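PDB 2JEP: xyloglucanase from Paenibacillus pabuli, which hydrolyses xyloglucan, a hemicellulose of the plant cell wall, probably cutting internal beta-1,4 links of its glucan backbone as a family 5 glycoside hydrolase. Local coordinates for residues Y339-A344 with Q384-A389; N216-W221 with Y247-I252. All blocks are in the same frame, centred on the assembly; numbering follows the deposited sequence.

Contact 1: Y339-A344 with Q384-A389; sequences YRAAYA and QNIINA
I386 supplies most of the apolar contact here, laying its three outer carbons along R340, A341 and A344. Its CG2 branch meets A344 CB at 4.0 Å. CG1 lies over the backbone of A341, closest to A341 N. Because CG1 stands beside the backbone N of I386 and the chain then runs out extended (chi2 170°), CD1 is carried on to R340. The alanines pack directly: A341 CB and A389 CB are 3.9 Å apart, and A389 CB also comes to 3.3 Å from A341 O, a close methyl-to-carbonyl approach. Nearer the N-terminal end of 384-389, A341 CB sits 4.1 Å from N385 O.

These residues line the groove between two of the helices that wrap a (beta/alpha)8 barrel. Helix 336-353 joins strand 319-324 to strand 357-362, and helix 384-393 follows that last strand. The two segments run nearly side by side, their axes 8.2 Å apart and inclined at 19°, a closeness that suits the alanines.

The one charged group that takes part does so through its flat face. R340 is bent at chi3 (-61°), and the methyl of I386 fits against the bend: CD1 is 3.8 Å from R340 CB and lies over one face of the guanidinium, toward its rim. The nitrogens bond outside the two segments: NE to N337 OD1, one turn back on the same helix, and NH1 to S326 O, and these bonds fix the rotation of the group against which the methyl rests. No hydrogen bond joins the two segments. Next to I386, L373 adds more apolar surface, while Y343 leads off from the seam to make edge-to-face contacts with W282 and F271.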
loop_
_atom_site.group_PDB
_atom_site.type_symbol
_atom_site.label_atom_id
_atom_site.label_comp_id
_atom_site.label_asym_id
_atom_site.label_seq_id
_atom_site.Cartn_x
_atom_site.Cartn_y
_atom_site.Cartn_z
ATOM N N TYR A 339 -8.657 -21.858 0.147
ATOM C CA TYR A 339 -7.391 -21.400 -0.435
ATOM C C TYR A 339 -7.113 -19.929 -0.241
ATOM O O TYR A 339 -5.960 -19.538 -0.108
ATOM C CB TYR A 339 -7.254 -21.867 -1.915
ATOM C CG TYR A 339 -7.553 -23.343 -1.944
ATOM C CD1 TYR A 339 -6.713 -24.227 -1.277
ATOM C CD2 TYR A 339 -8.774 -23.814 -2.398
ATOM C CE1 TYR A 339 -7.033 -25.542 -1.130
ATOM C CE2 TYR A 339 -9.103 -25.155 -2.270
ATOM C CZ TYR A 339 -8.238 -26.003 -1.609
ATOM O OH TYR A 339 -8.544 -27.339 -1.407
ATOM N N ARG A 340 -8.166 -19.111 -0.219
ATOM C CA ARG A 340 -7.964 -17.717 0.136
ATOM C C ARG A 340 -7.414 -17.590 1.544
ATOM O O ARG A 340 -6.533 -16.785 1.814
ATOM C CB ARG A 340 -9.258 -16.917 -0.050
ATOM C CG ARG A 340 -9.750 -16.944 -1.505
ATOM C CD ARG A 340 -10.514 -15.692 -1.894
ATOM N NE ARG A 340 -11.691 -15.530 -1.067
ATOM C CZ ARG A 340 -12.290 -14.362 -0.782
ATOM N NH1 ARG A 340 -11.819 -13.182 -1.199
ATOM N NH2 ARG A 340 -13.376 -14.382 -0.053
ATOM N N ALA A 341 -7.940 -18.396 2.457
ATOM C CA ALA A 341 -7.411 -18.445 3.799
ATOM C C ALA A 341 -5.976 -18.951 3.794
ATOM O O ALA A 341 -5.109 -18.352 4.432
ATOM C CB ALA A 341 -8.302 -19.308 4.697
ATOM N N ALA A 342 -5.714 -20.076 3.118
ATOM C CA ALA A 342 -4.351 -20.643 3.107
ATOM C C ALA A 342 -3.346 -19.647 2.555
ATOM O O ALA A 342 -2.236 -19.515 3.085
ATOM C CB ALA A 342 -4.318 -21.957 2.323
ATOM N N TYR A 343 -3.718 -18.962 1.479
ATOM C CA TYR A 343 -2.842 -17.959 0.852
ATOM C C TYR A 343 -2.606 -16.802 1.808
ATOM O O TYR A 343 -1.475 -16.373 2.003
ATOM C CB TYR A 343 -3.506 -17.448 -0.416
ATOM C CG TYR A 343 -2.729 -16.481 -1.260
ATOM C CD1 TYR A 343 -1.625 -16.875 -1.947
ATOM C CD2 TYR A 343 -3.118 -15.179 -1.380
ATOM C CE1 TYR A 343 -0.938 -16.035 -2.765
ATOM C CE2 TYR A 343 -2.423 -14.293 -2.181
ATOM C CZ TYR A 343 -1.330 -14.721 -2.887
ATOM O OH TYR A 343 -0.672 -13.814 -3.690
ATOM N N ALA A 344 -3.665 -16.296 2.436
ATOM C CA ALA A 344 -3.497 -15.165 3.329
ATOM C C ALA A 344 -2.615 -15.537 4.509
ATOM O O ALA A 344 -1.764 -14.749 4.936
ATOM C CB ALA A 344 -4.855 -14.639 3.840
ATOM N N GLN A 384 -14.625 -14.466 8.327
ATOM C CA GLN A 384 -13.976 -14.768 9.605
ATOM C C GLN A 384 -12.790 -15.702 9.422
ATOM O O GLN A 384 -11.767 -15.557 10.095
ATOM C CB GLN A 384 -14.975 -15.433 10.571
ATOM C CG GLN A 384 -14.433 -15.623 11.950
ATOM C CD GLN A 384 -14.227 -14.319 12.629
ATOM O OE1 GLN A 384 -15.194 -13.559 12.782
ATOM N NE2 GLN A 384 -12.967 -13.998 13.032
ATOM N N ASN A 385 -12.932 -16.692 8.549
ATOM C CA ASN A 385 -11.873 -17.666 8.433
ATOM C C ASN A 385 -10.610 -17.062 7.795
ATOM O O ASN A 385 -9.506 -17.433 8.167
ATOM C CB ASN A 385 -12.332 -18.926 7.675
ATOM C CG ASN A 385 -13.113 -19.910 8.551
ATOM O OD1 ASN A 385 -13.138 -19.811 9.774
ATOM N ND2 ASN A 385 -13.721 -20.898 7.907
ATOM N N ILE A 386 -10.771 -16.105 6.870
ATOM C CA ILE A 386 -9.592 -15.430 6.311
ATOM C C ILE A 386 -8.958 -14.525 7.382
ATOM O O ILE A 386 -7.738 -14.469 7.513
ATOM C CB ILE A 386 -9.924 -14.631 5.015
ATOM C CG1 ILE A 386 -10.347 -15.590 3.898
ATOM C CG2 ILE A 386 -8.733 -13.745 4.589
ATOM C CD1 ILE A 386 -10.905 -14.910 2.679
ATOM N N ILE A 387 -9.779 -13.814 8.154
ATOM C CA ILE A 387 -9.221 -13.025 9.236
ATOM C C ILE A 387 -8.453 -13.912 10.184
ATOM O O ILE A 387 -7.326 -13.594 10.597
ATOM C CB ILE A 387 -10.337 -12.265 10.011
ATOM C CG1 ILE A 387 -10.971 -11.218 9.100
ATOM C CG2 ILE A 387 -9.788 -11.606 11.272
ATOM C CD1 ILE A 387 -12.222 -10.534 9.666
ATOM N N ASN A 388 -9.055 -15.038 10.542
ATOM C CA ASN A 388 -8.372 -15.941 11.475
ATOM C C ASN A 388 -7.050 -16.446 10.891
ATOM O O ASN A 388 -6.067 -16.623 11.607
ATOM C CB ASN A 388 -9.249 -17.153 11.829
ATOM C CG ASN A 388 -10.411 -16.815 12.725
ATOM O OD1 ASN A 388 -10.461 -15.753 13.316
ATOM N ND2 ASN A 388 -11.357 -17.741 12.832
ATOM N N ALA A 389 -7.044 -16.738 9.588
ATOM C CA ALA A 389 -5.836 -17.206 8.902
ATOM C C ALA A 389 -4.716 -16.158 8.979
ATOM O O ALA A 389 -3.567 -16.479 9.270
ATOM C CB ALA A 389 -6.180 -17.553 7.457
#

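Contact 2: N216-W221 with Y247-I252; sequences NNNARW and YRSSAI
An ST turn overlapping a type I beta turn, S249 to I252, meets the carbonyl of N218 where two surface loops of the barrel come together. The S249 backbone N donates to N218 O at 2.8 Å, almost straight (171°), although the donor stands 44° above the carbonyl plane. It is the one hydrogen bond between the segments. Other atoms of 247-252 gather on the same oxygen: R248 CA, just ahead of the turn, makes a CH...O contact at 3.4 Å, and I252 CD1 approaches to 3.9 Å.

The N218 side chain takes the crowded position, CG between its backbone N and carbonyl carbon (chi1 71°), which brings CG over S249, 3.7 Å from S249 CB. A glycine in place of N218 would take away CB and the amide, and is likely to uncover S249 CB and open a gap on that side of the turn. A219 CB comes to 4.1 Å from the same S249 CB, and I252 CD1 reaches A219 CA. Within the turn, S249 OG accepts from A251 N at 3.0 Å. I252 also braces R248, its CG2 lying 3.4 Å above the centre of the guanidinium, whose NH1 bonds to Q256 O.

Behind the contact, R220 grips N217 OD1 side-on with NE and NH2, and its NH1 bonds to L175 O at strand 175-178. The first loop leads from helix 193-211 into strand 222-225 and the second runs on toward strand 259-265, so the contact lies at the end of the barrel where strands begin, opposite the end that carries the active site in such folds; R211 of helix 193-211 packs against both Y247 and R248.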
loop_
_atom_site.group_PDB
_atom_site.type_symbol
_atom_site.label_atom_id
_atom_site.label_comp_id
_atom_site.label_asym_id
_atom_site.label_seq_id
_atom_site.Cartn_x
_atom_site.Cartn_y
_atom_site.Cartn_z
ATOM N N ASN A 216 6.642 17.067 13.358
ATOM C CA ASN A 216 7.262 15.765 13.428
ATOM C C ASN A 216 7.601 15.213 12.029
ATOM O O ASN A 216 8.061 14.078 11.924
ATOM C CB ASN A 216 6.320 14.800 14.149
ATOM C CG ASN A 216 6.977 13.480 14.490
ATOM O OD1 ASN A 216 8.092 13.445 15.009
ATOM N ND2 ASN A 216 6.304 12.371 14.167
ATOM N N ASN A 217 7.381 15.991 10.973
ATOM C CA ASN A 217 7.649 15.471 9.630
ATOM C C ASN A 217 9.123 15.238 9.360
ATOM O O ASN A 217 9.472 14.445 8.497
ATOM C CB ASN A 217 7.082 16.404 8.584
ATOM C CG ASN A 217 5.571 16.403 8.584
ATOM O OD1 ASN A 217 4.949 15.418 8.997
ATOM N ND2 ASN A 217 4.974 17.488 8.127
ATOM N N ASN A 218 10.005 15.911 10.092
ATOM C CA ASN A 218 11.412 15.672 9.919
ATOM C C ASN A 218 11.876 14.367 10.552
ATOM O O ASN A 218 12.994 13.921 10.283
ATOM C CB ASN A 218 12.239 16.887 10.360
ATOM C CG ASN A 218 12.240 17.096 11.840
ATOM O OD1 ASN A 218 11.470 16.506 12.561
ATOM N ND2 ASN A 218 13.141 17.964 12.308
ATOM N N ALA A 219 11.001 13.727 11.342
ATOM C CA ALA A 219 11.373 12.511 12.061
ATOM C C ALA A 219 10.576 11.271 11.715
ATOM O O ALA A 219 10.999 10.171 12.029
ATOM C CB ALA A 219 11.285 12.757 13.581
ATOM N N ARG A 220 9.409 11.431 11.091
ATOM C CA ARG A 220 8.506 10.296 10.932
ATOM C C ARG A 220 9.013 9.287 9.900
ATOM O O ARG A 220 9.887 9.580 9.090
ATOM C CB ARG A 220 7.096 10.753 10.614
ATOM C CG ARG A 220 6.848 11.118 9.185
ATOM C CD ARG A 220 5.364 11.399 8.885
ATOM N NE ARG A 220 4.905 12.606 9.564
ATOM C CZ ARG A 220 4.276 12.663 10.730
ATOM N NH1 ARG A 220 3.918 11.581 11.390
ATOM N NH2 ARG A 220 4.026 13.845 11.259
ATOM N N TRP A 221 8.431 8.094 9.929
ATOM C CA TRP A 221 8.720 7.098 8.917
ATOM C C TRP A 221 8.062 7.451 7.589
ATOM O O TRP A 221 6.897 7.860 7.532
ATOM C CB TRP A 221 8.232 5.736 9.386
ATOM C CG TRP A 221 9.008 5.201 10.528
ATOM C CD1 TRP A 221 8.738 5.350 11.866
ATOM C CD2 TRP A 221 10.192 4.417 10.446
ATOM N NE1 TRP A 221 9.700 4.714 12.605
ATOM C CE2 TRP A 221 10.607 4.135 11.762
ATOM C CE3 TRP A 221 10.970 3.961 9.389
ATOM C CZ2 TRP A 221 11.751 3.373 12.042
ATOM C CZ3 TRP A 221 12.112 3.218 9.674
ATOM C CH2 TRP A 221 12.482 2.937 10.990
ATOM N N TYR A 247 17.908 15.980 5.194
ATOM C CA TYR A 247 17.132 17.002 5.902
ATOM C C TYR A 247 16.382 16.474 7.119
ATOM O O TYR A 247 15.623 17.221 7.753
ATOM C CB TYR A 247 16.140 17.710 4.963
ATOM C CG TYR A 247 16.832 18.424 3.835
ATOM C CD1 TYR A 247 17.274 19.740 3.992
ATOM C CD2 TYR A 247 17.092 17.785 2.624
ATOM C CE1 TYR A 247 17.913 20.402 2.956
ATOM C CE2 TYR A 247 17.748 18.431 1.582
ATOM C CZ TYR A 247 18.155 19.743 1.763
ATOM O OH TYR A 247 18.811 20.400 0.751
ATOM N N ARG A 248 16.556 15.187 7.436
ATOM C CA ARG A 248 15.841 14.581 8.531
ATOM C C ARG A 248 16.342 15.138 9.856
ATOM O O ARG A 248 17.443 15.704 9.950
ATOM C CB ARG A 248 16.000 13.060 8.505
ATOM C CG ARG A 248 17.341 12.578 8.977
ATOM C CD ARG A 248 17.495 11.110 8.761
ATOM N NE ARG A 248 18.635 10.602 9.495
ATOM C CZ ARG A 248 18.957 9.328 9.591
ATOM N NH1 ARG A 248 18.258 8.399 8.943
ATOM N NH2 ARG A 248 20.001 8.981 10.319
ATOM N N SER A 249 15.531 14.938 10.878
ATOM C CA SER A 249 15.863 15.348 12.231
ATOM C C SER A 249 17.197 14.805 12.669
ATOM O O SER A 249 17.498 13.616 12.516
ATOM C CB SER A 249 14.837 14.784 13.182
ATOM O OG SER A 249 15.211 15.044 14.535
ATOM N N SER A 250 17.986 15.686 13.284
ATOM C CA SER A 250 19.251 15.330 13.921
ATOM C C SER A 250 19.104 14.308 15.020
ATOM O O SER A 250 20.081 13.683 15.433
ATOM C CB SER A 250 19.856 16.578 14.565
ATOM O OG SER A 250 20.126 17.531 13.576
ATOM N N ALA A 251 17.883 14.175 15.537
ATOM C CA ALA A 251 17.635 13.238 16.623
ATOM C C ALA A 251 17.607 11.802 16.157
ATOM O O ALA A 251 17.725 10.907 16.972
ATOM C CB ALA A 251 16.369 13.578 17.342
ATOM N N ILE A 252 17.456 11.565 14.851
ATOM C CA ILE A 252 17.526 10.207 14.330
ATOM C C ILE A 252 19.008 9.788 14.318
ATOM O O ILE A 252 19.854 10.451 13.716
ATOM C CB ILE A 252 16.947 10.095 12.908
ATOM C CG1 ILE A 252 15.497 10.564 12.865
ATOM C CG2 ILE A 252 17.079 8.639 12.397
ATOM C CD1 ILE A 252 15.064 10.894 11.485
#

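Overall arrangement
Contact 1 is buried and contact 2 lies at the surface, on opposite sides of the chain's centre, with their own centres about 38 Å apart. They share no helix or strand. The first joins two regular helices of the barrel's outer layer, late in the chain; the second ties together irregular loops that precede the neighbouring strands 222-225 and 259-265. Chemistry follows place. Between the helices, backbone groups are mostly engaged within each helix, and side chains meet by apolar packing with no hydrogen bond across. Between the loops, a backbone bond does the joining, with a few carbon contacts round it. In contact 1 an isoleucine meets a guanidinium face across the segments; in contact 2, within 247-252.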